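Quinone oxidoreductase (Thermus thermophilus, PDB 1IZ0) binds NADPH and probably uses it to reduce quinones. Local coordinates at residues A175-V180 with E195-E200; P125-L130 with G211-Y216. All coordinates share one frame; numbering follows the deposited sequence.

Interactions 1 and 2 are both small surface contacts of the parallel Rossmann sheet, one at the carboxyl ends of its strands, the other at the amino ends. Interaction 1 lies past strands 173-176 and 190-195, where NADPH binds, and is made by a guanidinium stacked on a phenol ring. Interaction 2 joins strands 128-131 and 212-216, away from that site, by a salt bridge. Strand 190-195 of interaction 1 runs between the two strands of interaction 2; strand 173-176 lies at the sheet's margin. Glu195 N lies 2.9 Å from Val215 O, a probable hydrogen bond, and Glu195 CG packs on Leu214 CD1. An arginine thus serves through its face in one contact and its edge in the other.

Interaction 1. Residues A175-V180 with E195-E200; sequences ATYAEV and EVRGKE. With SO4 (sulfate ion), chain B.
Arg197 lays its guanidinium flat over one face of the Tyr177 ring, with the two planes only 14° apart. The stack is also a cation-pi contact, CZ of Arg197 standing 3.7 Å from the centroid of the Tyr177 ring. The group sits off centre, toward the CD2-CE2 side: Arg197 NH1 comes to 3.4 Å from Tyr177 CE2, while Arg197 CD adds a CH-pi contact near the hydroxyl end, 4.0 Å from the ring centroid. Bends at chi2 (-94°) and chi3 (-75°) fold the arginine chain so that it meets the ring with its flat side. At the ring's edge, Tyr177 OH donates a 2.8 Å hydrogen bond to O3 of the sulfate, and the Tyr177 hydroxyl oxygen in turn accepts a hydrogen bond from Ala133 N. Lys162 NZ and Ser158 OG also bind this anion. Since Tyr177, Ser158 and Lys162 all belong to the observed NADPH site, the sulfate, probably from the crystallisation liquor, may mark where the 2'-phosphate of the cofactor sits. A leucine in place of Tyr177 would probably cost the anion one hydrogen-bond donor and leave the Arg197 guanidinium without its aromatic platform, set free to turn. Behind the pair, Glu179 OE2 accepts from Thr176 N at 3.2 Å, tying down the turn that carries Tyr177. On the arginine side, Glu195 OE1 takes Gly198 N at 2.8 Å, while Gln132 OE1 accepts from the backbone N of both Val196 and Arg197. Tyr177 thus stands between the carboxyl end of strand 173-176 and helix 180-186, its ring also touching Ser158 and Ala156, and it meets Arg197 in the loop that leads from strand 190-195 to helix 201-205.

Interaction 2. Residues P125-L130 with G211-Y216; sequences PGEKVL and GGRLVY
The Arg213 guanidinium turns its NH1-NH2 edge to the Glu127 carboxylate, which lies near the guanidinium plane, and the Gly211 carbonyl takes the edge at NE. The salt bridge joins the amino ends of two strands of the Rossmann fold, 128-131 and 212-216, which are not adjacent but have strand 190-195 between them. Arg213 grips the acid end-on, one nitrogen to each oxygen. NH2 of Arg213 makes the short arm, 2.6 Å to Glu127 OE2 at an angle of 164°, and NH1 the long one, 3.3 Å to Glu127 OE1. Both oxygens are met on their syn sides, but the carboxylate is turned 34° against the guanidinium, and both nitrogens stand out of the carboxylate plane. Glu127 reaches over with its chain extended beyond CG (chi2 -161°), its side chain touching Asp191 and Leu192 of the intervening strand; the arginine chain, bent at chi2 and chi3, carries its guanidinium across to the acid. Further bonds fix the two groups, Arg124 N donating to Glu127 OE1 and Arg213 NH1 donating to Ala121 O as well. The guanidinium therefore binds through all three nitrogens, which should restrict its rotation. The third, Arg213 NE, turns back to its own segment and donates to Gly211 O at 2.8 Å, in the plane of that carbonyl.

Interaction 1. Residues A175-V180 with E195-E200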
loop_
_atom_site.group_PDB
_atom_site.type_symbol
_atom_site.label_atom_id
_atom_site.label_comp_id
_atom_site.label_asym_id
_atom_site.label_seq_id
_atom_site.Cartn_x
_atom_site.Cartn_y
_atom_site.Cartn_z
ATOM N N ALA A 175 2.049 16.165 -11.938
ATOM C CA ALA A 175 2.996 16.283 -13.039
ATOM C C ALA A 175 3.628 14.970 -13.477
ATOM O O ALA A 175 3.681 14.011 -12.715
ATOM C CB ALA A 175 4.085 17.272 -12.657
ATOM N N THR A 176 4.106 14.926 -14.718
ATOM C CA THR A 176 4.761 13.728 -15.215
ATOM C C THR A 176 6.157 13.750 -14.606
ATOM O O THR A 176 6.651 14.810 -14.211
ATOM C CB THR A 176 4.879 13.736 -16.745
ATOM O OG1 THR A 176 5.597 14.904 -17.152
ATOM C CG2 THR A 176 3.497 13.736 -17.396
ATOM N N TYR A 177 6.796 12.591 -14.520
ATOM C CA TYR A 177 8.122 12.532 -13.926
ATOM C C TYR A 177 9.111 13.513 -14.547
ATOM O O TYR A 177 9.915 14.122 -13.845
ATOM C CB TYR A 177 8.666 11.100 -14.000
ATOM C CG TYR A 177 7.852 10.120 -13.181
ATOM C CD1 TYR A 177 7.563 10.380 -11.842
ATOM C CD2 TYR A 177 7.361 8.939 -13.742
ATOM C CE1 TYR A 177 6.806 9.494 -11.080
ATOM C CE2 TYR A 177 6.597 8.045 -12.987
ATOM C CZ TYR A 177 6.322 8.328 -11.657
ATOM O OH TYR A 177 5.560 7.455 -10.897
ATOM N N ALA A 178 9.042 13.688 -15.859
ATOM C CA ALA A 178 9.962 14.589 -16.545
ATOM C C ALA A 178 9.844 16.041 -16.077
ATOM O O ALA A 178 10.833 16.783 -16.082
ATOM C CB ALA A 178 9.736 14.510 -18.058
ATOM N N GLU A 179 8.645 16.449 -15.670
ATOM C CA GLU A 179 8.444 17.829 -15.232
ATOM C C GLU A 179 8.523 18.073 -13.725
ATOM O O GLU A 179 8.443 19.215 -13.281
ATOM C CB GLU A 179 7.120 18.366 -15.791
ATOM C CG GLU A 179 5.994 17.348 -15.834
ATOM C CD GLU A 179 4.837 17.787 -16.726
ATOM O OE1 GLU A 179 5.111 18.280 -17.841
ATOM O OE2 GLU A 179 3.661 17.629 -16.323
ATOM N N VAL A 180 8.699 17.011 -12.943
ATOM C CA VAL A 180 8.798 17.150 -11.491
ATOM C C VAL A 180 9.923 18.104 -11.059
ATOM O O VAL A 180 9.734 18.933 -10.160
ATOM C CB VAL A 180 9.002 15.765 -10.806
ATOM C CG1 VAL A 180 9.560 15.944 -9.382
ATOM C CG2 VAL A 180 7.665 15.029 -10.731
ATOM N N GLU A 195 9.361 7.974 -1.825
ATOM C CA GLU A 195 10.031 7.273 -2.916
ATOM C C GLU A 195 9.618 5.832 -3.158
ATOM O O GLU A 195 9.857 4.974 -2.307
ATOM C CB GLU A 195 11.536 7.287 -2.666
ATOM C CG GLU A 195 12.302 8.310 -3.464
ATOM C CD GLU A 195 12.300 7.993 -4.935
ATOM O OE1 GLU A 195 12.615 6.838 -5.293
ATOM O OE2 GLU A 195 11.988 8.897 -5.732
ATOM N N VAL A 196 9.027 5.563 -4.320
ATOM C CA VAL A 196 8.632 4.198 -4.685
ATOM C C VAL A 196 9.298 3.803 -6.006
ATOM O O VAL A 196 9.371 2.627 -6.345
ATOM C CB VAL A 196 7.098 4.051 -4.832
ATOM C CG1 VAL A 196 6.433 4.214 -3.473
ATOM C CG2 VAL A 196 6.558 5.085 -5.821
ATOM N N ARG A 197 9.788 4.795 -6.742
ATOM C CA ARG A 197 10.468 4.561 -8.015
ATOM C C ARG A 197 11.822 3.903 -7.725
ATOM O O ARG A 197 12.186 2.904 -8.352
ATOM C CB ARG A 197 10.667 5.890 -8.750
ATOM C CG ARG A 197 9.366 6.595 -9.119
ATOM C CD ARG A 197 8.919 6.249 -10.533
ATOM N NE ARG A 197 9.733 6.938 -11.532
ATOM C CZ ARG A 197 9.733 6.650 -12.830
ATOM N NH1 ARG A 197 8.960 5.677 -13.301
ATOM N NH2 ARG A 197 10.513 7.334 -13.658
ATOM N N GLY A 198 12.561 4.481 -6.779
ATOM C CA GLY A 198 13.846 3.932 -6.372
ATOM C C GLY A 198 15.043 4.011 -7.308
ATOM O O GLY A 198 16.176 3.770 -6.879
ATOM N N LYS A 199 14.812 4.343 -8.575
ATOM C CA LYS A 199 15.899 4.431 -9.550
ATOM C C LYS A 199 16.914 5.520 -9.195
ATOM O O LYS A 199 17.807 5.311 -8.372
ATOM C CB LYS A 199 15.328 4.680 -10.948
ATOM N N GLU A 200 16.769 6.682 -9.826
ATOM C CA GLU A 200 17.671 7.805 -9.593
ATOM C C GLU A 200 17.334 8.540 -8.294
ATOM O O GLU A 200 16.971 9.716 -8.313
ATOM C CB GLU A 200 17.608 8.768 -10.777
HETATM S S SO4 B . 3.559 5.119 -12.828
HETATM O O1 SO4 B . 2.549 4.284 -11.865
HETATM O O2 SO4 B . 2.983 6.446 -12.922
HETATM O O3 SO4 B . 4.766 5.119 -12.318
HETATM O O4 SO4 B . 3.414 4.448 -14.097
#

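Interaction 2. Residues P125-L130 with G211-Y216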
loop_
_atom_site.group_PDB
_atom_site.type_symbol
_atom_site.label_atom_id
_atom_site.label_comp_id
_atom_site.label_asym_id
_atom_site.label_seq_id
_atom_site.Cartn_x
_atom_site.Cartn_y
_atom_site.Cartn_z
ATOM N N PRO A 125 1.778 20.021 9.307
ATOM C CA PRO A 125 0.804 20.758 8.490
ATOM C C PRO A 125 1.485 21.827 7.630
ATOM O O PRO A 125 2.383 22.526 8.096
ATOM C CB PRO A 125 -0.125 21.366 9.535
ATOM C CG PRO A 125 -0.126 20.320 10.623
ATOM C CD PRO A 125 1.342 19.947 10.716
ATOM N N GLY A 126 1.064 21.947 6.374
ATOM C CA GLY A 126 1.658 22.938 5.493
ATOM C C GLY A 126 2.922 22.488 4.768
ATOM O O GLY A 126 3.380 23.168 3.852
ATOM N N GLU A 127 3.501 21.356 5.157
ATOM C CA GLU A 127 4.706 20.886 4.479
ATOM C C GLU A 127 4.416 20.360 3.066
ATOM O O GLU A 127 3.317 19.858 2.774
ATOM C CB GLU A 127 5.422 19.819 5.328
ATOM C CG GLU A 127 6.044 20.408 6.606
ATOM C CD GLU A 127 7.129 19.530 7.234
ATOM O OE1 GLU A 127 6.837 18.381 7.622
ATOM O OE2 GLU A 127 8.282 20.001 7.348
ATOM N N LYS A 128 5.417 20.489 2.197
ATOM C CA LYS A 128 5.328 20.076 0.798
ATOM C C LYS A 128 5.802 18.635 0.597
ATOM O O LYS A 128 6.941 18.295 0.928
ATOM C CB LYS A 128 6.166 21.028 -0.055
ATOM C CG LYS A 128 5.697 22.481 0.023
ATOM C CD LYS A 128 6.729 23.460 -0.539
ATOM C CE LYS A 128 7.814 23.801 0.485
ATOM N NZ LYS A 128 8.917 24.618 -0.122
ATOM N N VAL A 129 4.935 17.794 0.030
ATOM C CA VAL A 129 5.280 16.393 -0.173
ATOM C C VAL A 129 5.069 15.901 -1.599
ATOM O O VAL A 129 4.040 16.163 -2.224
ATOM C CB VAL A 129 4.474 15.485 0.796
ATOM C CG1 VAL A 129 2.974 15.697 0.585
ATOM C CG2 VAL A 129 4.845 14.029 0.585
ATOM N N LEU A 130 6.059 15.185 -2.111
ATOM C CA LEU A 130 5.977 14.634 -3.453
ATOM C C LEU A 130 5.506 13.184 -3.352
ATOM O O LEU A 130 6.074 12.390 -2.598
ATOM C CB LEU A 130 7.352 14.706 -4.127
ATOM C CG LEU A 130 7.599 14.114 -5.521
ATOM C CD1 LEU A 130 7.819 12.632 -5.402
ATOM C CD2 LEU A 130 6.436 14.426 -6.455
ATOM N N GLY A 211 16.358 20.566 5.413
ATOM C CA GLY A 211 15.589 19.802 6.381
ATOM C C GLY A 211 14.681 18.759 5.749
ATOM O O GLY A 211 13.907 18.091 6.445
ATOM N N GLY A 212 14.784 18.599 4.434
ATOM C CA GLY A 212 13.929 17.649 3.741
ATOM C C GLY A 212 14.165 16.185 4.052
ATOM O O GLY A 212 15.259 15.790 4.457
ATOM N N ARG A 213 13.132 15.364 3.888
ATOM C CA ARG A 213 13.305 13.943 4.130
ATOM C C ARG A 213 12.645 13.053 3.095
ATOM O O ARG A 213 11.492 13.265 2.696
ATOM C CB ARG A 213 12.844 13.551 5.544
ATOM C CG ARG A 213 11.620 14.264 6.061
ATOM C CD ARG A 213 11.977 15.168 7.235
ATOM N NE ARG A 213 11.657 16.564 6.942
ATOM C CZ ARG A 213 10.492 17.152 7.205
ATOM N NH1 ARG A 213 9.500 16.476 7.785
ATOM N NH2 ARG A 213 10.322 18.430 6.885
ATOM N N LEU A 214 13.410 12.057 2.657
ATOM C CA LEU A 214 12.966 11.084 1.676
ATOM C C LEU A 214 12.684 9.753 2.372
ATOM O O LEU A 214 13.515 9.254 3.138
ATOM C CB LEU A 214 14.049 10.894 0.607
ATOM C CG LEU A 214 13.712 9.977 -0.577
ATOM C CD1 LEU A 214 14.268 10.592 -1.854
ATOM C CD2 LEU A 214 14.284 8.573 -0.346
ATOM N N VAL A 215 11.505 9.193 2.112
ATOM C CA VAL A 215 11.115 7.918 2.692
ATOM C C VAL A 215 11.233 6.883 1.584
ATOM O O VAL A 215 10.507 6.937 0.596
ATOM C CB VAL A 215 9.661 7.949 3.202
ATOM C CG1 VAL A 215 9.314 6.624 3.847
ATOM C CG2 VAL A 215 9.483 9.084 4.205
ATOM N N TYR A 216 12.158 5.946 1.740
ATOM C CA TYR A 216 12.360 4.931 0.723
ATOM C C TYR A 216 11.422 3.751 0.941
ATOM O O TYR A 216 11.644 2.912 1.815
ATOM C CB TYR A 216 13.817 4.479 0.741
ATOM C CG TYR A 216 14.259 3.775 -0.516
ATOM C CD1 TYR A 216 14.041 2.407 -0.689
ATOM C CD2 TYR A 216 14.913 4.475 -1.531
ATOM C CE1 TYR A 216 14.469 1.748 -1.844
ATOM C CE2 TYR A 216 15.344 3.829 -2.690
ATOM C CZ TYR A 216 15.121 2.466 -2.839
ATOM O OH TYR A 216 15.560 1.819 -3.974
#